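Local coordinates for putative capsular polysaccharide biosynthesis protein (Streptococcus pneumoniae serotype 4, PDB 6EWJ) that probably transfers an amino group to a sugar with pyridoxal phosphate as cofactor, serving teichoic acid biosynthesis in the pneumococcus, at residues Ile12-Pro17 with Thr382-Thr387; Ser183-Gln188 with Glu312-Ser317; Ile125-Lys130 with Arg155-Ala160. All coordinates share one frame; numbering follows the deposited sequence.

Contact 1 of 3, residues Ile12-Pro17 with Thr382-Thr387; sequences IPFSPP and TLPLHT
Phe14 and Pro384 bring their backbones closest, CA to CA 4.6 Å, where the irregular chain of Ile12-Pro17 runs over Thr382-Thr387, at strand 380-383 and the loop after it. The ring of His386 carries much of the contact. Its NE2 donates to Pro13 O at 2.9 Å, a bent bond (141° at the hydrogen) whose acceptor lies some way out of the imidazole plane. Pro16 covers one face of the same ring: CD stands 3.4 Å from the centroid and almost on the ring normal, a CH-pi contact made with the two side chains crossing at about a right angle. The hydrogen bond and the proline together limit how the imidazole can turn, and ND1 is left to a weak bond from Lys388 N. Phe14 leaves the backbone with CG anti to N (chi1 -169°), which brings its ring across Thr382; there CE1 meets Thr382 O with the ring edge at 3.4 Å, and CZ touches Thr382 CG2. Ile12 CG2 loosely touches Pro384 CG. A water bridges the backbones, donating to Phe14 O and accepting from Leu385 N. Thr382 turns its hydroxyl to Glu380 and His350. The arrangement joins the start of the ordered chain to the C-terminal part of a PLP-dependent aminotransferase fold, with the side chain of Ser15 about 8 Å from that of Lys205, the predicted cofactor lysine.

Contact 2 of 3, residues Ser183-Gln188 with Glu312-Ser317; sequences STYKGQ and ETVESS. Unlike the reference sequence in segment 183-188: Thr184 (reference Ile).
Ser183 turns OG beside its own backbone N (chi1 -60°), while Ser317 sets its hydroxyl between N and the carbonyl carbon (chi1 54°), and the two oxygens meet at 2.8 Å, Ser317 donating. Ser317 N also donates to Ser183 OG, at 2.9 Å, and since that hydroxyl is further hydrogen-bonded with Gly139 O, three partners fix it. Beyond this pair the segments run antiparallel. Thr184 and Glu315 form the hydrogen-bonded pair, with Thr184 N to Glu315 O the straighter of its two bonds; in the return bond Glu315 N sits above the carbonyl plane of Thr184. Their side chains lie side by side on one face, Thr184 OG1 3.3 Å from Glu315 CB, before the carboxylate bends off to a salt bridge with Arg318. On the other face, the non-hydrogen-bonded pair Tyr185 and Val314 brings CG2 of the valine to the edge of the phenol ring, and CE1 of Tyr185 lies 4.0 Å from Thr313 CB. Lys186 N closes the register with a nearly straight bond of 2.7 Å to Thr313 O, in the carbonyl plane. A water joins Thr184 OG1, Gly187 N and Thr313 O. The type I' turn Tyr185-Gln188 is braced by Gln188, whose N and NE2 reach Tyr185 O from opposite faces of its plane. Strand 184-185 is the middle of a small antiparallel sheet between 188-189 and 314-315; at the start of helix 144-153, Tyr185 OH is hydrogen-bonded with Asp145 N and Lys186 NZ forms a salt bridge with the Asp145 carboxylate.

Contact 3 of 3, residues Ile125-Lys130 with Arg155-Ala160; sequences ITEKTK and RDFFTA
Phe157 sets its ring edge against the peptide linking Thr126 and Glu127, with CD2 3.7 Å from Thr126 C, and Ile125 CG2 lies loosely near its CB. A chi1 of -167° carries the Phe158 ring away from its own N, beside its carbonyl carbon, and brings it to Thr129 and Lys130, where the edge at CD1 comes 3.6 Å from Thr129 O. Lys130 crosses this second ring at about a right angle; Lys130 CD lies 3.8 Å from Phe158 CE1, and Lys130 NZ stands 4.7 Å from the Phe158 centroid in an off-centre cation-pi contact.

Among polar contacts, a single water does the joining. Its oxygen donates to Glu127 O and, at 3.3 Å, to Thr129 O, while accepting from Lys130 NZ and Thr159 N, so four groups from both segments share it. Phe157 O has no hydrogen-bond partner although the contact buries it; the CA of Glu127 approaches it at 3.2 Å in a CA-H...O contact. The turn Thr126-Thr129 is stiffened by Thr126 N donating almost straight to Thr129 OG1; Thr126 OG1 accepts from Lys128 N, an ST turn, and also bonds Glu82.

The contact sets the start of strand 129-132 against the connection between helices 144-153 and 163-168. In the large sheet that strand lies between 82-86 and 172-177, both parallel to it, and Phe158 and Ala160 also rest on Gln165 of helix 163-168.

The three contacts illustrate how segments separated by 25 to 365 residues are joined in one fold. Contact 1 closes a loop holding both others, whereas contact 3 closes before contact 2 opens. Contacts 1 and 2 lie nearest the cofactor site, their closest atoms about 6 Å apart and their centres 23 Å: Ser317 of contact 2 has its side chain about 6 Å from that of His179, which binds pyridoxal phosphate, and Thr382 of contact 1 about 8 Å from that of Tyr351, another binding residue. No cofactor is bound in this chain. Contact 3 is remote, its centre 41 Å from that of contact 1, across the chain's centre, and 29 Å from the centre of contact 2.

Contact 1 of 3, residues Ile12-Pro17 with Thr382-Thr387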
loop_
_atom_site.group_PDB
_atom_site.type_symbol
_atom_site.label_atom_id
_atom_site.label_comp_id
_atom_site.label_asym_id
_atom_site.label_seq_id
_atom_site.Cartn_x
_atom_site.Cartn_y
_atom_site.Cartn_z
ATOM N N ILE A 12 -23.977 12.607 17.930
ATOM C CA ILE A 12 -22.527 13.041 18.030
ATOM C C ILE A 12 -21.669 11.909 17.501
ATOM O O ILE A 12 -21.678 10.808 18.086
ATOM C CB ILE A 12 -22.112 13.384 19.483
ATOM C CG1 ILE A 12 -22.988 14.522 20.014
ATOM C CG2 ILE A 12 -20.627 13.771 19.549
ATOM C CD1 ILE A 12 -23.033 14.639 21.529
ATOM N N PRO A 13 -20.900 12.166 16.431
ATOM C CA PRO A 13 -20.080 11.094 15.893
ATOM C C PRO A 13 -18.793 10.897 16.700
ATOM O O PRO A 13 -18.310 11.806 17.335
ATOM C CB PRO A 13 -19.766 11.568 14.455
ATOM C CG PRO A 13 -19.743 13.038 14.588
ATOM C CD PRO A 13 -20.816 13.372 15.598
ATOM N N PHE A 14 -18.199 9.727 16.583
ATOM C CA PHE A 14 -16.956 9.442 17.265
ATOM C C PHE A 14 -15.679 10.110 16.709
ATOM O O PHE A 14 -14.810 10.504 17.490
ATOM C CB PHE A 14 -16.737 7.943 17.352
ATOM C CG PHE A 14 -15.618 7.601 18.258
ATOM C CD1 PHE A 14 -15.803 7.627 19.646
ATOM C CD2 PHE A 14 -14.376 7.289 17.744
ATOM C CE1 PHE A 14 -14.765 7.337 20.487
ATOM C CE2 PHE A 14 -13.328 7.012 18.584
ATOM C CZ PHE A 14 -13.522 7.037 19.964
ATOM N N SER A 15 -15.527 10.177 15.387
ATOM C CA SER A 15 -14.288 10.635 14.774
ATOM C C SER A 15 -14.458 11.119 13.310
ATOM O O SER A 15 -13.869 10.551 12.431
ATOM C CB SER A 15 -13.242 9.524 14.842
ATOM O OG SER A 15 -13.740 8.338 14.230
ATOM N N PRO A 16 -15.288 12.151 13.083
ATOM C CA PRO A 16 -15.450 12.692 11.728
ATOM C C PRO A 16 -14.211 13.449 11.353
ATOM O O PRO A 16 -13.519 13.928 12.242
ATOM C CB PRO A 16 -16.636 13.656 11.866
ATOM C CG PRO A 16 -16.521 14.159 13.281
ATOM C CD PRO A 16 -15.947 12.998 14.089
ATOM N N PRO A 17 -13.934 13.574 10.044
ATOM C CA PRO A 17 -12.758 14.280 9.613
ATOM C C PRO A 17 -12.948 15.794 9.716
ATOM O O PRO A 17 -14.068 16.290 9.579
ATOM C CB PRO A 17 -12.630 13.831 8.143
ATOM C CG PRO A 17 -14.031 13.702 7.689
ATOM C CD PRO A 17 -14.756 13.130 8.896
ATOM N N THR A 382 -14.288 4.641 25.429
ATOM C CA THR A 382 -13.710 5.783 24.809
ATOM C C THR A 382 -14.816 6.724 24.364
ATOM O O THR A 382 -15.704 6.335 23.602
ATOM C CB THR A 382 -12.839 5.399 23.608
ATOM O OG1 THR A 382 -12.048 4.279 23.950
ATOM C CG2 THR A 382 -11.926 6.515 23.207
ATOM N N LEU A 383 -14.746 7.964 24.842
ATOM C CA LEU A 383 -15.665 9.025 24.428
ATOM C C LEU A 383 -15.093 9.786 23.271
ATOM O O LEU A 383 -13.875 9.789 23.122
ATOM C CB LEU A 383 -15.889 10.021 25.569
ATOM C CG LEU A 383 -16.366 9.429 26.903
ATOM C CD1 LEU A 383 -16.527 10.546 27.920
ATOM C CD2 LEU A 383 -17.652 8.652 26.744
ATOM N N PRO A 384 -15.962 10.442 22.468
ATOM C CA PRO A 384 -15.526 11.169 21.312
ATOM C C PRO A 384 -14.520 12.284 21.691
ATOM O O PRO A 384 -14.693 12.954 22.725
ATOM C CB PRO A 384 -16.825 11.790 20.791
ATOM C CG PRO A 384 -17.858 10.817 21.159
ATOM C CD PRO A 384 -17.434 10.440 22.560
ATOM N N LEU A 385 -13.458 12.392 20.908
ATOM C CA LEU A 385 -12.448 13.466 21.070
ATOM C C LEU A 385 -11.927 13.830 19.688
ATOM O O LEU A 385 -11.082 13.133 19.121
ATOM C CB LEU A 385 -11.299 13.032 21.970
ATOM C CG LEU A 385 -10.218 14.083 22.298
ATOM C CD1 LEU A 385 -10.797 15.338 22.891
ATOM C CD2 LEU A 385 -9.160 13.502 23.221
ATOM N N HIS A 386 -12.480 14.917 19.154
ATOM C CA HIS A 386 -12.119 15.416 17.860
ATOM C C HIS A 386 -12.547 16.877 17.807
ATOM O O HIS A 386 -13.309 17.361 18.664
ATOM C CB HIS A 386 -12.842 14.612 16.772
ATOM C CG HIS A 386 -14.329 14.545 16.943
ATOM N ND1 HIS A 386 -15.182 15.541 16.515
ATOM C CD2 HIS A 386 -15.123 13.590 17.485
ATOM C CE1 HIS A 386 -16.433 15.196 16.772
ATOM N NE2 HIS A 386 -16.421 14.019 17.377
ATOM N N THR A 387 -12.112 17.546 16.743
ATOM C CA THR A 387 -12.195 19.015 16.690
ATOM C C THR A 387 -13.494 19.557 16.101
ATOM O O THR A 387 -13.626 20.749 15.944
ATOM C CB THR A 387 -10.994 19.552 15.912
ATOM O OG1 THR A 387 -10.829 18.791 14.705
ATOM C CG2 THR A 387 -9.751 19.402 16.772
HETATM O O HOH W 1 -12.716 10.427 19.139
#

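Contact 2 of 3, residues Ser183-Gln188 with Glu312-Ser317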
loop_
_atom_site.group_PDB
_atom_site.type_symbol
_atom_site.label_atom_id
_atom_site.label_comp_id
_atom_site.label_asym_id
_atom_site.label_seq_id
_atom_site.Cartn_x
_atom_site.Cartn_y
_atom_site.Cartn_z
ATOM N N SER A 183 2.766 14.507 20.439
ATOM C CA SER A 183 2.916 14.234 21.852
ATOM C C SER A 183 4.373 14.496 22.251
ATOM O O SER A 183 5.261 14.448 21.408
ATOM C CB SER A 183 2.548 12.778 22.176
ATOM O OG SER A 183 1.191 12.512 21.825
ATOM N N THR A 184 4.596 14.776 23.528
ATOM C CA THR A 184 5.952 14.916 24.080
ATOM C C THR A 184 6.166 14.102 25.373
ATOM O O THR A 184 5.239 13.799 26.099
ATOM C CB THR A 184 6.301 16.371 24.406
ATOM O OG1 THR A 184 5.415 16.794 25.424
ATOM C CG2 THR A 184 6.177 17.267 23.170
ATOM N N TYR A 185 7.425 13.716 25.574
ATOM C CA TYR A 185 7.932 12.981 26.725
ATOM C C TYR A 185 9.180 13.713 27.166
ATOM O O TYR A 185 10.167 13.771 26.431
ATOM C CB TYR A 185 8.314 11.568 26.317
ATOM C CG TYR A 185 9.001 10.760 27.359
ATOM C CD1 TYR A 185 8.285 10.216 28.370
ATOM C CD2 TYR A 185 10.353 10.470 27.279
ATOM C CE1 TYR A 185 8.904 9.493 29.382
ATOM C CE2 TYR A 185 10.996 9.737 28.268
ATOM C CZ TYR A 185 10.251 9.257 29.332
ATOM O OH TYR A 185 10.818 8.490 30.302
ATOM N N LYS A 186 9.132 14.275 28.375
ATOM C CA LYS A 186 10.206 15.080 28.935
ATOM C C LYS A 186 10.563 16.195 27.972
ATOM O O LYS A 186 11.729 16.470 27.741
ATOM C CB LYS A 186 11.399 14.203 29.304
ATOM C CG LYS A 186 11.024 13.229 30.435
ATOM C CD LYS A 186 12.172 12.361 30.900
ATOM C CE LYS A 186 11.744 11.551 32.112
ATOM N NZ LYS A 186 12.749 11.634 33.167
ATOM N N GLY A 187 9.529 16.812 27.388
ATOM C CA GLY A 187 9.714 17.900 26.449
ATOM C C GLY A 187 10.140 17.534 25.036
ATOM O O GLY A 187 10.283 18.458 24.209
ATOM N N GLN A 188 10.369 16.248 24.742
ATOM C CA GLN A 188 10.855 15.861 23.414
ATOM C C GLN A 188 9.710 15.265 22.596
ATOM O O GLN A 188 8.927 14.482 23.139
ATOM C CB GLN A 188 11.961 14.832 23.494
ATOM C CG GLN A 188 13.097 15.037 24.480
ATOM C CD GLN A 188 13.734 13.694 24.845
ATOM O OE1 GLN A 188 14.789 13.356 24.338
ATOM N NE2 GLN A 188 13.065 12.905 25.729
ATOM N N GLU A 312 3.656 14.415 34.761
ATOM C CA GLU A 312 4.992 14.895 35.055
ATOM C C GLU A 312 5.945 14.784 33.871
ATOM O O GLU A 312 6.733 15.707 33.600
ATOM C CB GLU A 312 5.488 14.067 36.238
ATOM C CG GLU A 312 6.756 14.527 36.906
ATOM C CD GLU A 312 6.904 13.922 38.267
ATOM O OE1 GLU A 312 7.619 12.907 38.404
ATOM O OE2 GLU A 312 6.297 14.471 39.215
ATOM N N THR A 313 5.819 13.678 33.125
ATOM C CA THR A 313 6.663 13.410 31.938
ATOM C C THR A 313 6.010 13.607 30.572
ATOM O O THR A 313 6.728 13.793 29.586
ATOM C CB THR A 313 7.252 11.992 31.970
ATOM O OG1 THR A 313 6.194 11.022 31.977
ATOM C CG2 THR A 313 8.126 11.808 33.176
ATOM N N VAL A 314 4.679 13.571 30.477
ATOM C CA VAL A 314 4.009 13.533 29.193
ATOM C C VAL A 314 3.083 14.720 28.998
ATOM O O VAL A 314 2.298 15.059 29.897
ATOM C CB VAL A 314 3.174 12.226 29.031
ATOM C CG1 VAL A 314 2.285 12.226 27.745
ATOM C CG2 VAL A 314 4.108 11.044 29.058
ATOM N N GLU A 315 3.151 15.306 27.812
ATOM C CA GLU A 315 2.058 16.104 27.268
ATOM C C GLU A 315 1.522 15.344 26.043
ATOM O O GLU A 315 2.149 15.316 24.960
ATOM C CB GLU A 315 2.535 17.505 26.868
ATOM C CG GLU A 315 1.508 18.400 26.146
ATOM C CD GLU A 315 0.547 19.135 27.043
ATOM O OE1 GLU A 315 0.531 18.930 28.260
ATOM O OE2 GLU A 315 -0.259 19.924 26.517
ATOM N N SER A 316 0.343 14.759 26.212
ATOM C CA SER A 316 -0.288 13.970 25.150
ATOM C C SER A 316 -0.832 14.843 24.051
ATOM O O SER A 316 -1.253 15.953 24.305
ATOM C CB SER A 316 -1.435 13.106 25.747
ATOM O OG SER A 316 -2.170 12.423 24.725
ATOM N N SER A 317 -0.804 14.326 22.812
ATOM C CA SER A 317 -1.509 14.951 21.664
ATOM C C SER A 317 -3.025 14.880 21.771
ATOM O O SER A 317 -3.712 15.499 20.988
ATOM C CB SER A 317 -1.051 14.334 20.325
ATOM O OG SER A 317 -1.200 12.915 20.367
HETATM O O HOH W 2 6.600 16.063 27.842
#

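Contact 3 of 3, residues Ile125-Lys130 with Arg155-Ala160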
loop_
_atom_site.group_PDB
_atom_site.type_symbol
_atom_site.label_atom_id
_atom_site.label_comp_id
_atom_site.label_asym_id
_atom_site.label_seq_id
_atom_site.Cartn_x
_atom_site.Cartn_y
_atom_site.Cartn_z
ATOM N N ILE A 125 12.110 -11.068 27.660
ATOM C CA ILE A 125 13.295 -10.957 26.788
ATOM C C ILE A 125 14.103 -12.263 26.730
ATOM O O ILE A 125 14.398 -12.874 27.745
ATOM C CB ILE A 125 14.186 -9.732 27.189
ATOM C CG1 ILE A 125 13.497 -8.450 26.745
ATOM C CG2 ILE A 125 15.583 -9.804 26.585
ATOM C CD1 ILE A 125 14.076 -7.172 27.312
ATOM N N THR A 126 14.473 -12.658 25.503
ATOM C CA THR A 126 15.312 -13.839 25.257
ATOM C C THR A 126 16.423 -13.493 24.261
ATOM O O THR A 126 16.543 -12.347 23.806
ATOM C CB THR A 126 14.498 -15.028 24.678
ATOM O OG1 THR A 126 14.149 -14.764 23.309
ATOM C CG2 THR A 126 13.232 -15.303 25.503
ATOM N N GLU A 127 17.233 -14.504 23.943
ATOM C CA GLU A 127 18.286 -14.383 22.941
ATOM C C GLU A 127 17.740 -14.123 21.538
ATOM O O GLU A 127 18.454 -13.601 20.689
ATOM C CB GLU A 127 19.173 -15.617 22.953
ATOM C CG GLU A 127 19.809 -15.850 24.313
ATOM C CD GLU A 127 21.277 -16.255 24.313
ATOM O OE1 GLU A 127 21.993 -16.025 23.303
ATOM O OE2 GLU A 127 21.733 -16.778 25.364
ATOM N N LYS A 128 16.475 -14.437 21.305
ATOM C CA LYS A 128 15.827 -14.139 20.022
ATOM C C LYS A 128 15.191 -12.712 19.893
ATOM O O LYS A 128 14.791 -12.321 18.795
ATOM C CB LYS A 128 14.741 -15.194 19.745
ATOM C CG LYS A 128 15.172 -16.664 19.870
ATOM C CD LYS A 128 14.059 -17.588 19.403
ATOM C CE LYS A 128 14.592 -18.913 18.890
ATOM N NZ LYS A 128 13.501 -19.926 18.776
ATOM N N THR A 129 15.045 -11.981 21.005
ATOM C CA THR A 129 14.342 -10.710 20.986
ATOM C C THR A 129 15.159 -9.709 20.186
ATOM O O THR A 129 16.343 -9.487 20.488
ATOM C CB THR A 129 14.080 -10.130 22.394
ATOM O OG1 THR A 129 13.576 -11.143 23.262
ATOM C CG2 THR A 129 13.039 -8.996 22.312
ATOM N N LYS A 130 14.533 -9.152 19.142
ATOM C CA LYS A 130 15.123 -8.092 18.319
ATOM C C LYS A 130 14.517 -6.711 18.499
ATOM O O LYS A 130 15.219 -5.691 18.327
ATOM C CB LYS A 130 15.035 -8.434 16.826
ATOM C CG LYS A 130 15.732 -9.706 16.390
ATOM C CD LYS A 130 17.178 -9.798 16.848
ATOM C CE LYS A 130 17.864 -10.991 16.205
ATOM N NZ LYS A 130 19.273 -11.031 16.597
ATOM N N ARG A 155 21.375 -6.379 27.449
ATOM C CA ARG A 155 22.235 -6.320 26.271
ATOM C C ARG A 155 22.974 -7.646 25.955
ATOM O O ARG A 155 23.100 -8.010 24.778
ATOM C CB ARG A 155 23.189 -5.111 26.354
ATOM C CG ARG A 155 24.407 -5.159 25.406
ATOM C CD ARG A 155 24.668 -3.898 24.552
ATOM N NE ARG A 155 24.334 -2.576 25.070
ATOM C CZ ARG A 155 24.438 -1.492 24.308
ATOM N NH1 ARG A 155 24.815 -1.605 23.032
ATOM N NH2 ARG A 155 24.157 -0.305 24.802
ATOM N N ASP A 156 23.424 -8.367 26.988
ATOM C CA ASP A 156 24.136 -9.645 26.801
ATOM C C ASP A 156 23.294 -10.795 26.215
ATOM O O ASP A 156 23.864 -11.767 25.712
ATOM C CB ASP A 156 24.796 -10.101 28.106
ATOM C CG ASP A 156 25.894 -9.155 28.580
ATOM O OD1 ASP A 156 26.338 -8.277 27.803
ATOM O OD2 ASP A 156 26.324 -9.299 29.752
ATOM N N PHE A 157 21.962 -10.695 26.281
ATOM C CA PHE A 157 21.080 -11.633 25.569
ATOM C C PHE A 157 21.106 -11.413 24.043
ATOM O O PHE A 157 20.734 -12.305 23.293
ATOM C CB PHE A 157 19.625 -11.519 26.059
ATOM C CG PHE A 157 19.341 -12.239 27.353
ATOM C CD1 PHE A 157 19.986 -11.881 28.535
ATOM C CD2 PHE A 157 18.391 -13.268 27.401
ATOM C CE1 PHE A 157 19.711 -12.555 29.726
ATOM C CE2 PHE A 157 18.098 -13.924 28.586
ATOM C CZ PHE A 157 18.759 -13.569 29.748
ATOM N N PHE A 158 21.519 -10.234 23.584
ATOM C CA PHE A 158 21.390 -9.878 22.172
ATOM C C PHE A 158 22.499 -10.465 21.314
ATOM O O PHE A 158 23.657 -10.440 21.695
ATOM C CB PHE A 158 21.389 -8.359 22.009
ATOM C CG PHE A 158 20.953 -7.907 20.662
ATOM C CD1 PHE A 158 19.596 -7.876 20.338
ATOM C CD2 PHE A 158 21.883 -7.509 19.704
ATOM C CE1 PHE A 158 19.179 -7.456 19.092
ATOM C CE2 PHE A 158 21.460 -7.083 18.455
ATOM C CZ PHE A 158 20.113 -7.056 18.152
ATOM N N THR A 159 22.127 -10.956 20.136
ATOM C CA THR A 159 23.083 -11.422 19.140
ATOM C C THR A 159 22.607 -10.869 17.812
ATOM O O THR A 159 21.621 -11.348 17.262
ATOM C CB THR A 159 23.190 -12.955 19.088
ATOM O OG1 THR A 159 23.865 -13.424 20.264
ATOM C CG2 THR A 159 23.981 -13.428 17.851
ATOM N N ALA A 160 23.313 -9.863 17.314
ATOM C CA ALA A 160 22.989 -9.253 16.038
ATOM C C ALA A 160 22.997 -10.297 14.895
ATOM O O ALA A 160 23.835 -11.186 14.885
ATOM C CB ALA A 160 23.966 -8.122 15.750
HETATM O O HOH W 3 19.100 -11.071 19.711
#